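Local coordinates for insecticidal crystal protein Cry7Cal (Bacillus thuringiensis, PDB 5ZI1) that acts as an insecticidal crystal toxin against the locust Locusta migratoria manilensis, probably by binding receptors on gut cells and forming membrane pores, at residues G26-G31 / L230-I235; G34-L39 / L155-L160; S95-W100 / A163-Q168; Y170-F175 / D237-P242. One frame throughout, in Å; residues are numbered along the deposited sequence.

All four interactions belong to the helical N-terminal part of this three-domain toxin or to its border. Interactions 1 and 2 touch, with centres about 11 Å apart: the loop 26-31 and helix 33-47 follow each other. Interactions 2 and 3 share helix 141-165, their centres about 10 Å apart. The centre of interaction 4 is about 13 Å from that of interaction 2, and a salt bridge joins the two. Along the chain, interactions 2 and 3 fall between the two segments of interaction 1. Interactions 2 and 3 pack helices 33-47 and 73-101 on helix 141-165; interactions 1 and 4, which touch through Ile235 and Tyr241, tie the bundle to the chain that leads on to the strand domains.

Interaction 1. Residues G26-G31 / L230-I235; sequences GFAGHG and LPLFPI
Ala28 and Ile235 aim their CB atoms at each other's segment. The methyl of Ala28 meets the short branch of Ile235, with Ala28 CB 4.1 Å from Ile235 CG2. The first torsion of Ile235 (chi1 -69°) sets CG2 anti to the backbone N, and this branch does the touching. Ile235 CG2 also lies 4.1 Å from Gly29 N. Leu232 comes in differently. Its first bond does not aim at the loop, but its end bends nearer, and Leu232 CD2 reaches to 4.3 Å from Ala28 CB. Ala28 is therefore met by two side chains of the short helix 232-235. No hydrogen bond joins the two segments.

The fold here is the helical bundle of the delta endotoxin N-terminal domain. Residues 26-31 link helix 13-26 to helix 33-47, and a type II turn runs from Phe27 to His30. Gly29 holds its third position with positive phi. The turn closes with His30 N 3.2 Å from Phe27 O. His30 ND1 gives the same carbonyl a second, weak bond, also 3.2 Å from Phe27 O. This weak bond leans the imidazole back toward the turn, while His30 CB sits over the centre of one face of the Phe27 ring. Beyond the two segments, the backbone of Ala28 is hydrogen-bonded to Thr245, and Ile235 also packs on Tyr241 and Thr247. His30 O accepts a hydrogen bond from Lys156 NZ of helix 141-165.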
# COMPACT_ATOMS: atom_id res chain seq x y z
N GLY A 26 -2.47 -2.83 12.82
CA GLY A 26 -2.08 -3.59 13.99
C GLY A 26 -3.27 -4.03 14.81
O GLY A 26 -3.24 -5.09 15.44
N PHE A 27 -4.33 -3.24 14.80
CA PHE A 27 -5.54 -3.53 15.56
C PHE A 27 -6.64 -4.14 14.68
O PHE A 27 -7.80 -4.20 15.09
CB PHE A 27 -6.02 -2.25 16.25
CG PHE A 27 -7.08 -2.46 17.30
CD1 PHE A 27 -6.74 -2.73 18.62
CD2 PHE A 27 -8.44 -2.35 16.99
CE1 PHE A 27 -7.72 -2.91 19.59
CE2 PHE A 27 -9.42 -2.53 17.95
CZ PHE A 27 -9.06 -2.81 19.25
N ALA A 28 -6.30 -4.61 13.47
CA ALA A 28 -7.33 -5.08 12.56
C ALA A 28 -8.00 -6.32 13.13
O ALA A 28 -7.31 -7.30 13.47
CB ALA A 28 -6.74 -5.37 11.18
N GLY A 29 -9.33 -6.27 13.27
CA GLY A 29 -10.11 -7.39 13.72
C GLY A 29 -10.37 -7.45 15.21
O GLY A 29 -11.31 -8.13 15.64
N HIS A 30 -9.55 -6.76 16.02
CA HIS A 30 -9.74 -6.75 17.47
C HIS A 30 -11.12 -6.19 17.83
O HIS A 30 -11.70 -5.38 17.11
CB HIS A 30 -8.68 -5.90 18.17
CG HIS A 30 -7.29 -6.45 18.13
ND1 HIS A 30 -6.47 -6.34 17.03
CD2 HIS A 30 -6.53 -7.02 19.10
CE1 HIS A 30 -5.28 -6.86 17.30
NE2 HIS A 30 -5.29 -7.28 18.55
N GLY A 31 -11.62 -6.60 19.00
CA GLY A 31 -12.97 -6.27 19.40
C GLY A 31 -13.23 -6.23 20.90
O GLY A 31 -14.37 -6.37 21.34
N LEU A 230 -7.83 1.73 2.26
CA LEU A 230 -8.99 1.06 1.66
C LEU A 230 -9.06 -0.44 1.91
O LEU A 230 -10.16 -0.98 2.04
CB LEU A 230 -9.05 1.33 0.15
CG LEU A 230 -9.12 2.82 -0.22
CD1 LEU A 230 -9.20 3.03 -1.72
CD2 LEU A 230 -10.29 3.51 0.47
N PRO A 231 -7.94 -1.17 2.00
CA PRO A 231 -8.05 -2.60 2.36
C PRO A 231 -8.62 -2.83 3.75
O PRO A 231 -9.18 -3.89 4.01
CB PRO A 231 -6.61 -3.11 2.26
CG PRO A 231 -5.90 -2.12 1.39
CD PRO A 231 -6.55 -0.81 1.64
N LEU A 232 -8.50 -1.86 4.66
CA LEU A 232 -9.03 -2.05 6.00
C LEU A 232 -10.54 -1.94 6.04
O LEU A 232 -11.17 -2.56 6.91
CB LEU A 232 -8.41 -1.03 6.95
CG LEU A 232 -6.91 -1.25 7.14
CD1 LEU A 232 -6.25 -0.03 7.73
CD2 LEU A 232 -6.72 -2.45 8.03
N PHE A 233 -11.13 -1.14 5.14
CA PHE A 233 -12.57 -0.86 5.20
C PHE A 233 -13.43 -2.11 5.33
O PHE A 233 -14.24 -2.17 6.27
CB PHE A 233 -12.98 -0.01 3.99
CG PHE A 233 -12.49 1.44 4.05
CD1 PHE A 233 -11.66 1.86 5.07
CD2 PHE A 233 -12.89 2.36 3.10
CE1 PHE A 233 -11.22 3.17 5.13
CE2 PHE A 233 -12.47 3.66 3.15
CZ PHE A 233 -11.63 4.07 4.16
N PRO A 234 -13.31 -3.13 4.49
CA PRO A 234 -14.10 -4.35 4.71
C PRO A 234 -13.75 -5.09 6.00
O PRO A 234 -14.60 -5.81 6.52
CB PRO A 234 -13.80 -5.22 3.48
CG PRO A 234 -13.06 -4.32 2.52
CD PRO A 234 -12.36 -3.32 3.37
N ILE A 235 -12.52 -4.96 6.52
CA ILE A 235 -12.19 -5.65 7.76
C ILE A 235 -12.93 -5.06 8.96
O ILE A 235 -13.09 -5.74 9.98
CB ILE A 235 -10.66 -5.67 7.94
CG1 ILE A 235 -10.06 -6.58 6.88
CG2 ILE A 235 -10.25 -6.17 9.32
CD1 ILE A 235 -8.65 -6.32 6.63

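Interaction 2. Residues G34-L39 / L155-L160; sequences GGIIGL and LKNAEL
Ile36 and Leu160 supply the purely apolar part of this contact. They meet end to end, with Ile36 CD1 3.9 Å from Leu160 CD1. The second torsion of Ile36 is about 30° off a staggered position (chi2 -91°), and in this shape CD1 serves both Leu160 and Asn157.

The second kind of contact sets methyls against an amide. Ile36 and Asn157 run antiparallel, side by side. Ile36 CG2 lies 3.8 Å from Asn157 OD1, and Ile36 CD1 lies 3.9 Å from Asn157 ND2. Both ends of the amide are thus lined by one isoleucine.

The polar bonding runs to another part of the fold. Asn157 OD1 is hydrogen-bonded to Tyr93 OH of helix 73-101. Ile36 also packs on Phe27, Leu97, Phe153 and Phe161.

Helix 33-47 lies here on helix 141-165, which by its order in the chain matches the central helix of the toxin bundle. No hydrogen bond crosses between the two segments. Their hold is therefore one of shape and hydrophobic burial, while the oxygen of the buried amide is satisfied by the tyrosine.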
# COMPACT_ATOMS: atom_id res chain seq x y z
N GLY A 34 -11.50 -2.67 26.09
CA GLY A 34 -10.28 -2.07 26.61
C GLY A 34 -9.29 -1.71 25.52
O GLY A 34 -8.74 -0.61 25.49
N GLY A 35 -9.06 -2.64 24.59
CA GLY A 35 -8.20 -2.34 23.46
C GLY A 35 -8.80 -1.28 22.56
O GLY A 35 -8.09 -0.39 22.08
N ILE A 36 -10.11 -1.36 22.30
CA ILE A 36 -10.79 -0.33 21.50
C ILE A 36 -10.55 1.05 22.10
O ILE A 36 -10.33 2.03 21.38
CB ILE A 36 -12.29 -0.65 21.38
CG1 ILE A 36 -12.54 -1.74 20.33
CG2 ILE A 36 -13.08 0.59 21.02
CD1 ILE A 36 -12.79 -1.25 18.93
N ILE A 37 -10.58 1.14 23.44
CA ILE A 37 -10.33 2.42 24.10
C ILE A 37 -8.91 2.88 23.85
O ILE A 37 -8.66 4.06 23.59
CB ILE A 37 -10.65 2.32 25.60
CG1 ILE A 37 -12.17 2.27 25.83
CG2 ILE A 37 -10.02 3.49 26.36
CD1 ILE A 37 -12.56 1.88 27.25
N GLY A 38 -7.95 1.96 23.91
CA GLY A 38 -6.57 2.32 23.63
C GLY A 38 -6.36 2.74 22.19
O GLY A 38 -5.59 3.66 21.91
N LEU A 39 -7.04 2.07 21.26
CA LEU A 39 -6.95 2.48 19.86
C LEU A 39 -7.50 3.89 19.66
O LEU A 39 -6.88 4.72 18.98
CB LEU A 39 -7.68 1.49 18.96
CG LEU A 39 -7.63 1.90 17.49
CD1 LEU A 39 -6.18 1.97 17.05
CD2 LEU A 39 -8.39 0.95 16.59
N LEU A 155 -18.47 2.64 13.36
CA LEU A 155 -19.68 1.85 13.15
C LEU A 155 -19.47 0.43 13.63
O LEU A 155 -20.41 -0.21 14.11
CB LEU A 155 -20.08 1.89 11.67
CG LEU A 155 -20.82 3.17 11.24
CD1 LEU A 155 -20.78 3.44 9.74
CD2 LEU A 155 -22.26 3.09 11.76
N LYS A 156 -18.22 -0.07 13.57
CA LYS A 156 -17.91 -1.38 14.11
C LYS A 156 -18.31 -1.48 15.58
O LYS A 156 -18.74 -2.54 16.05
CB LYS A 156 -16.42 -1.68 13.94
CG LYS A 156 -15.97 -3.01 14.55
CD LYS A 156 -14.50 -3.30 14.25
CE LYS A 156 -13.99 -4.51 15.03
NZ LYS A 156 -12.74 -5.08 14.47
N ASN A 157 -18.17 -0.38 16.33
CA ASN A 157 -18.47 -0.43 17.76
C ASN A 157 -19.91 -0.90 18.02
O ASN A 157 -20.16 -1.63 18.98
CB ASN A 157 -18.21 0.93 18.40
CG ASN A 157 -16.70 1.23 18.58
OD1 ASN A 157 -16.31 1.86 19.56
ND2 ASN A 157 -15.88 0.79 17.64
N ALA A 158 -20.87 -0.52 17.16
CA ALA A 158 -22.25 -0.95 17.38
C ALA A 158 -22.36 -2.47 17.33
O ALA A 158 -23.06 -3.08 18.16
CB ALA A 158 -23.20 -0.31 16.36
N GLU A 159 -21.67 -3.11 16.38
CA GLU A 159 -21.74 -4.56 16.34
C GLU A 159 -21.00 -5.18 17.51
O GLU A 159 -21.40 -6.25 17.99
CB GLU A 159 -21.20 -5.11 15.01
CG GLU A 159 -21.19 -6.65 15.00
CD GLU A 159 -22.45 -7.20 14.32
OE1 GLU A 159 -23.19 -6.40 13.70
OE2 GLU A 159 -22.76 -8.42 14.45
N LEU A 160 -19.94 -4.54 17.99
CA LEU A 160 -19.20 -5.12 19.10
C LEU A 160 -19.96 -4.96 20.41
O LEU A 160 -20.04 -5.91 21.20
CB LEU A 160 -17.82 -4.48 19.22
CG LEU A 160 -16.79 -4.73 18.12
CD1 LEU A 160 -15.65 -3.75 18.30
CD2 LEU A 160 -16.30 -6.16 18.17

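Interaction 3. Residues S95-W100 / A163-Q168; sequences SALEAW and AEWGMQ
The indole nitrogen of Trp165 is set over one face of Trp100, with Trp165 NE1 3.5 Å from Trp100 CE3. The pair joins helix 73-101 to the end of helix 141-165 in the helical N-terminal domain of the toxin. It is a T-shaped stack. The edge of Trp165 meets the six-membered ring of Trp100, the planes standing at 84°. NE1 sits 3.3 Å above the Trp100 plane, offset toward the rim, and the neighbouring Trp165 CD1 lies 3.7 Å from Trp100 CE2. The first torsion of Trp100 (chi1 159°) swings its ring away from the backbone N and out toward Trp165.

Leu97, one turn earlier, meets the benzo part of the other indole. Leu97 CD1 lies at that ring's edge, 3.7 Å from Trp165 CZ2. Helix 141-165 ends just after Trp165, where Gly166 closes a Schellman motif with positive phi. Trp165 also packs on Val113 of helix 107-127. The carboxylate of Glu164 turns to Arg104 in a salt bridge. Its aliphatic base stays with the stack: Glu164 CB lies obliquely 4.0 Å from Trp100 CZ2.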
# COMPACT_ATOMS: atom_id res chain seq x y z
N SER A 95 -14.62 8.65 26.20
CA SER A 95 -14.82 8.88 27.62
C SER A 95 -16.06 8.14 28.14
O SER A 95 -16.02 7.56 29.23
CB SER A 95 -14.92 10.37 27.88
OG SER A 95 -15.17 10.64 29.25
N ALA A 96 -17.16 8.14 27.38
CA ALA A 96 -18.34 7.39 27.83
C ALA A 96 -18.15 5.90 27.65
O ALA A 96 -18.66 5.11 28.46
CB ALA A 96 -19.60 7.83 27.09
N LEU A 97 -17.44 5.49 26.60
CA LEU A 97 -17.11 4.08 26.45
C LEU A 97 -16.27 3.58 27.62
O LEU A 97 -16.43 2.45 28.08
CB LEU A 97 -16.38 3.85 25.12
CG LEU A 97 -16.20 2.38 24.73
CD1 LEU A 97 -17.54 1.64 24.78
CD2 LEU A 97 -15.58 2.29 23.35
N GLU A 98 -15.39 4.44 28.15
CA GLU A 98 -14.55 4.03 29.26
C GLU A 98 -15.35 3.94 30.55
O GLU A 98 -15.21 2.97 31.31
CB GLU A 98 -13.39 5.01 29.41
CG GLU A 98 -12.24 4.46 30.23
CD GLU A 98 -10.97 5.28 30.05
OE1 GLU A 98 -9.91 4.83 30.53
OE2 GLU A 98 -11.05 6.37 29.42
N ALA A 99 -16.20 4.94 30.81
CA ALA A 99 -17.05 4.90 32.01
C ALA A 99 -17.94 3.67 32.02
O ALA A 99 -18.18 3.09 33.08
CB ALA A 99 -17.89 6.17 32.10
N TRP A 100 -18.44 3.26 30.86
CA TRP A 100 -19.32 2.10 30.83
C TRP A 100 -18.52 0.82 31.02
O TRP A 100 -18.93 -0.09 31.75
CB TRP A 100 -20.11 2.05 29.51
CG TRP A 100 -20.62 0.66 29.21
CD1 TRP A 100 -21.67 0.03 29.82
CD2 TRP A 100 -20.10 -0.25 28.25
NE1 TRP A 100 -21.83 -1.23 29.28
CE2 TRP A 100 -20.87 -1.43 28.32
CE3 TRP A 100 -19.05 -0.20 27.32
CZ2 TRP A 100 -20.63 -2.53 27.51
CZ3 TRP A 100 -18.82 -1.30 26.52
CH2 TRP A 100 -19.60 -2.45 26.62
N ALA A 163 -25.60 -4.56 21.55
CA ALA A 163 -26.51 -5.36 22.37
C ALA A 163 -26.24 -5.17 23.85
O ALA A 163 -27.18 -5.13 24.66
CB ALA A 163 -26.40 -6.84 21.99
N GLU A 164 -24.96 -5.03 24.24
CA GLU A 164 -24.66 -4.81 25.66
C GLU A 164 -24.99 -3.40 26.12
O GLU A 164 -25.12 -3.18 27.32
CB GLU A 164 -23.20 -5.14 25.97
CG GLU A 164 -22.60 -6.23 25.13
CD GLU A 164 -21.18 -6.59 25.60
OE1 GLU A 164 -21.02 -7.01 26.77
OE2 GLU A 164 -20.22 -6.43 24.82
N TRP A 165 -25.17 -2.46 25.20
CA TRP A 165 -25.67 -1.14 25.55
C TRP A 165 -27.18 -1.08 25.66
O TRP A 165 -27.72 -0.04 26.05
CB TRP A 165 -25.24 -0.12 24.52
CG TRP A 165 -23.78 0.10 24.45
CD1 TRP A 165 -22.85 -0.23 25.40
CD2 TRP A 165 -23.08 0.72 23.38
NE1 TRP A 165 -21.60 0.15 24.97
CE2 TRP A 165 -21.71 0.73 23.73
CE3 TRP A 165 -23.47 1.26 22.15
CZ2 TRP A 165 -20.74 1.27 22.90
CZ3 TRP A 165 -22.50 1.79 21.33
CH2 TRP A 165 -21.16 1.79 21.70
N GLY A 166 -27.88 -2.16 25.32
CA GLY A 166 -29.32 -2.14 25.24
C GLY A 166 -29.88 -1.96 23.84
O GLY A 166 -31.07 -1.69 23.70
N MET A 167 -29.05 -2.08 22.81
CA MET A 167 -29.53 -1.99 21.44
C MET A 167 -30.25 -3.28 21.07
O MET A 167 -29.79 -4.38 21.40
CB MET A 167 -28.38 -1.74 20.47
CG MET A 167 -27.99 -0.28 20.35
SD MET A 167 -26.68 0.03 19.15
CE MET A 167 -27.33 -0.66 17.66
N GLN A 168 -31.38 -3.13 20.39
CA GLN A 168 -32.08 -4.29 19.88
C GLN A 168 -31.46 -4.74 18.56
O GLN A 168 -30.71 -4.01 17.91
CB GLN A 168 -33.57 -3.98 19.70
CG GLN A 168 -34.40 -4.43 20.88
CD GLN A 168 -35.81 -3.88 20.83
OE1 GLN A 168 -36.00 -2.66 20.95
NE2 GLN A 168 -36.80 -4.76 20.66

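Interaction 4. Residues Y170-F175 / D237-P242; sequences YEIDLF and DARTYP
A salt bridge between Asp173 of helix 169-202 and Arg239 binds the helical bundle to the loop that leads out of it. Arg239 NH2 donates to Asp173 OD1 at 2.9 Å, with an N-H...O angle of 145°. The bond is single and somewhat bent. It meets OD1 on the anti side, 24° out of the carboxylate plane, and the carboxylate and guanidinium planes stand 75° apart. The two groups are therefore not coplanar, and this is no two-bond, side-by-side pair. Arg239 is extended from CG to NE, which carries the guanidinium across to the helix. Ile172 adds a methyl at the guanidinium edge, with Ile172 CG2 3.9 Å from Arg239 NH2.

The loop that carries the arginine is shaped by an Asx motif. Asp237 OD1 accepts from Thr240 N at 3.1 Å, and more weakly from Arg239 N. The other oxygen, Asp237 OD2, takes a bond from Thr240 OG1 at 2.6 Å. Both Thr240 donors come from above the carboxylate plane.

Arg239 NE also forms a salt bridge with Glu159 of helix 141-165, and its guanidinium makes a cation-pi contact with Tyr176; Asp173 OD1 is also bonded to Gln169. Further along the loop, Thr240 O bonds to Arg525 of strand 521-530 and Tyr241 OH to Glu596 of strand 589-599, so the loop lies between the helices and the C-terminal strands.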
# COMPACT_ATOMS: atom_id res chain seq x y z
N TYR A 170 -32.53 -5.26 15.58
CA TYR A 170 -32.83 -4.55 14.35
C TYR A 170 -31.93 -3.33 14.19
O TYR A 170 -31.52 -2.99 13.08
CB TYR A 170 -34.30 -4.12 14.29
CG TYR A 170 -34.66 -2.96 15.20
CD1 TYR A 170 -34.39 -1.63 14.82
CD2 TYR A 170 -35.28 -3.17 16.42
CE1 TYR A 170 -34.71 -0.57 15.66
CE2 TYR A 170 -35.62 -2.12 17.25
CZ TYR A 170 -35.33 -0.82 16.86
OH TYR A 170 -35.66 0.22 17.69
N GLU A 171 -31.65 -2.64 15.29
CA GLU A 171 -30.85 -1.43 15.24
C GLU A 171 -29.37 -1.77 15.05
O GLU A 171 -28.68 -1.12 14.28
CB GLU A 171 -31.09 -0.61 16.50
CG GLU A 171 -30.58 0.82 16.42
CD GLU A 171 -30.91 1.64 17.66
OE1 GLU A 171 -30.81 2.89 17.59
OE2 GLU A 171 -31.26 1.03 18.70
N ILE A 172 -28.88 -2.82 15.73
CA ILE A 172 -27.59 -3.42 15.40
C ILE A 172 -27.52 -3.77 13.93
O ILE A 172 -26.52 -3.50 13.25
CB ILE A 172 -27.35 -4.67 16.28
CG1 ILE A 172 -27.31 -4.28 17.75
CG2 ILE A 172 -26.09 -5.41 15.85
CD1 ILE A 172 -27.28 -5.48 18.66
N ASP A 173 -28.61 -4.35 13.39
CA ASP A 173 -28.63 -4.74 11.98
C ASP A 173 -28.66 -3.53 11.06
O ASP A 173 -28.12 -3.60 9.94
CB ASP A 173 -29.83 -5.64 11.68
CG ASP A 173 -29.67 -7.05 12.23
OD1 ASP A 173 -28.59 -7.40 12.76
OD2 ASP A 173 -30.64 -7.83 12.11
N LEU A 174 -29.30 -2.44 11.47
CA LEU A 174 -29.32 -1.24 10.65
C LEU A 174 -27.91 -0.67 10.52
O LEU A 174 -27.45 -0.37 9.41
CB LEU A 174 -30.26 -0.20 11.26
CG LEU A 174 -30.42 1.09 10.45
CD1 LEU A 174 -31.22 0.85 9.17
CD2 LEU A 174 -31.07 2.18 11.31
N PHE A 175 -27.21 -0.53 11.65
CA PHE A 175 -25.85 0.01 11.63
C PHE A 175 -24.91 -0.85 10.80
O PHE A 175 -24.11 -0.33 10.01
CB PHE A 175 -25.34 0.15 13.06
CG PHE A 175 -25.93 1.33 13.79
CD1 PHE A 175 -25.84 2.60 13.25
CD2 PHE A 175 -26.57 1.16 14.99
CE1 PHE A 175 -26.37 3.69 13.91
CE2 PHE A 175 -27.12 2.25 15.66
CZ PHE A 175 -27.02 3.51 15.12
N ASP A 237 -15.91 -4.90 9.11
CA ASP A 237 -17.09 -5.76 9.15
C ASP A 237 -16.87 -6.83 10.21
O ASP A 237 -16.21 -7.84 9.97
CB ASP A 237 -17.31 -6.37 7.76
CG ASP A 237 -18.51 -7.30 7.69
OD1 ASP A 237 -19.02 -7.73 8.75
OD2 ASP A 237 -18.92 -7.62 6.55
N ALA A 238 -17.41 -6.59 11.41
CA ALA A 238 -17.13 -7.47 12.54
C ALA A 238 -17.81 -8.83 12.43
O ALA A 238 -17.47 -9.73 13.21
CB ALA A 238 -17.56 -6.80 13.84
N ARG A 239 -18.75 -9.01 11.51
CA ARG A 239 -19.30 -10.34 11.29
C ARG A 239 -18.41 -11.17 10.38
O ARG A 239 -18.24 -12.37 10.62
CB ARG A 239 -20.70 -10.25 10.69
CG ARG A 239 -21.75 -9.90 11.70
CD ARG A 239 -23.11 -9.69 11.06
NE ARG A 239 -23.89 -8.86 11.96
CZ ARG A 239 -25.09 -8.36 11.70
NH1 ARG A 239 -25.69 -8.61 10.54
NH2 ARG A 239 -25.68 -7.60 12.61
N THR A 240 -17.87 -10.55 9.33
CA THR A 240 -16.97 -11.25 8.43
C THR A 240 -15.59 -11.43 9.06
O THR A 240 -14.88 -12.39 8.75
CB THR A 240 -16.85 -10.49 7.11
OG1 THR A 240 -18.15 -10.13 6.64
CG2 THR A 240 -16.17 -11.32 6.05
N TYR A 241 -15.22 -10.54 9.98
CA TYR A 241 -13.94 -10.60 10.67
C TYR A 241 -14.19 -10.48 12.17
O TYR A 241 -13.96 -9.43 12.78
CB TYR A 241 -12.99 -9.51 10.16
CG TYR A 241 -12.69 -9.65 8.67
CD1 TYR A 241 -13.45 -8.97 7.72
CD2 TYR A 241 -11.67 -10.48 8.22
CE1 TYR A 241 -13.18 -9.11 6.35
CE2 TYR A 241 -11.40 -10.62 6.86
CZ TYR A 241 -12.15 -9.94 5.93
OH TYR A 241 -11.88 -10.10 4.58
N PRO A 242 -14.66 -11.57 12.80
CA PRO A 242 -14.92 -11.55 14.25
C PRO A 242 -13.69 -11.72 15.11
O PRO A 242 -13.82 -11.73 16.35
CB PRO A 242 -15.89 -12.73 14.44
CG PRO A 242 -15.46 -13.71 13.39
CD PRO A 242 -15.03 -12.86 12.19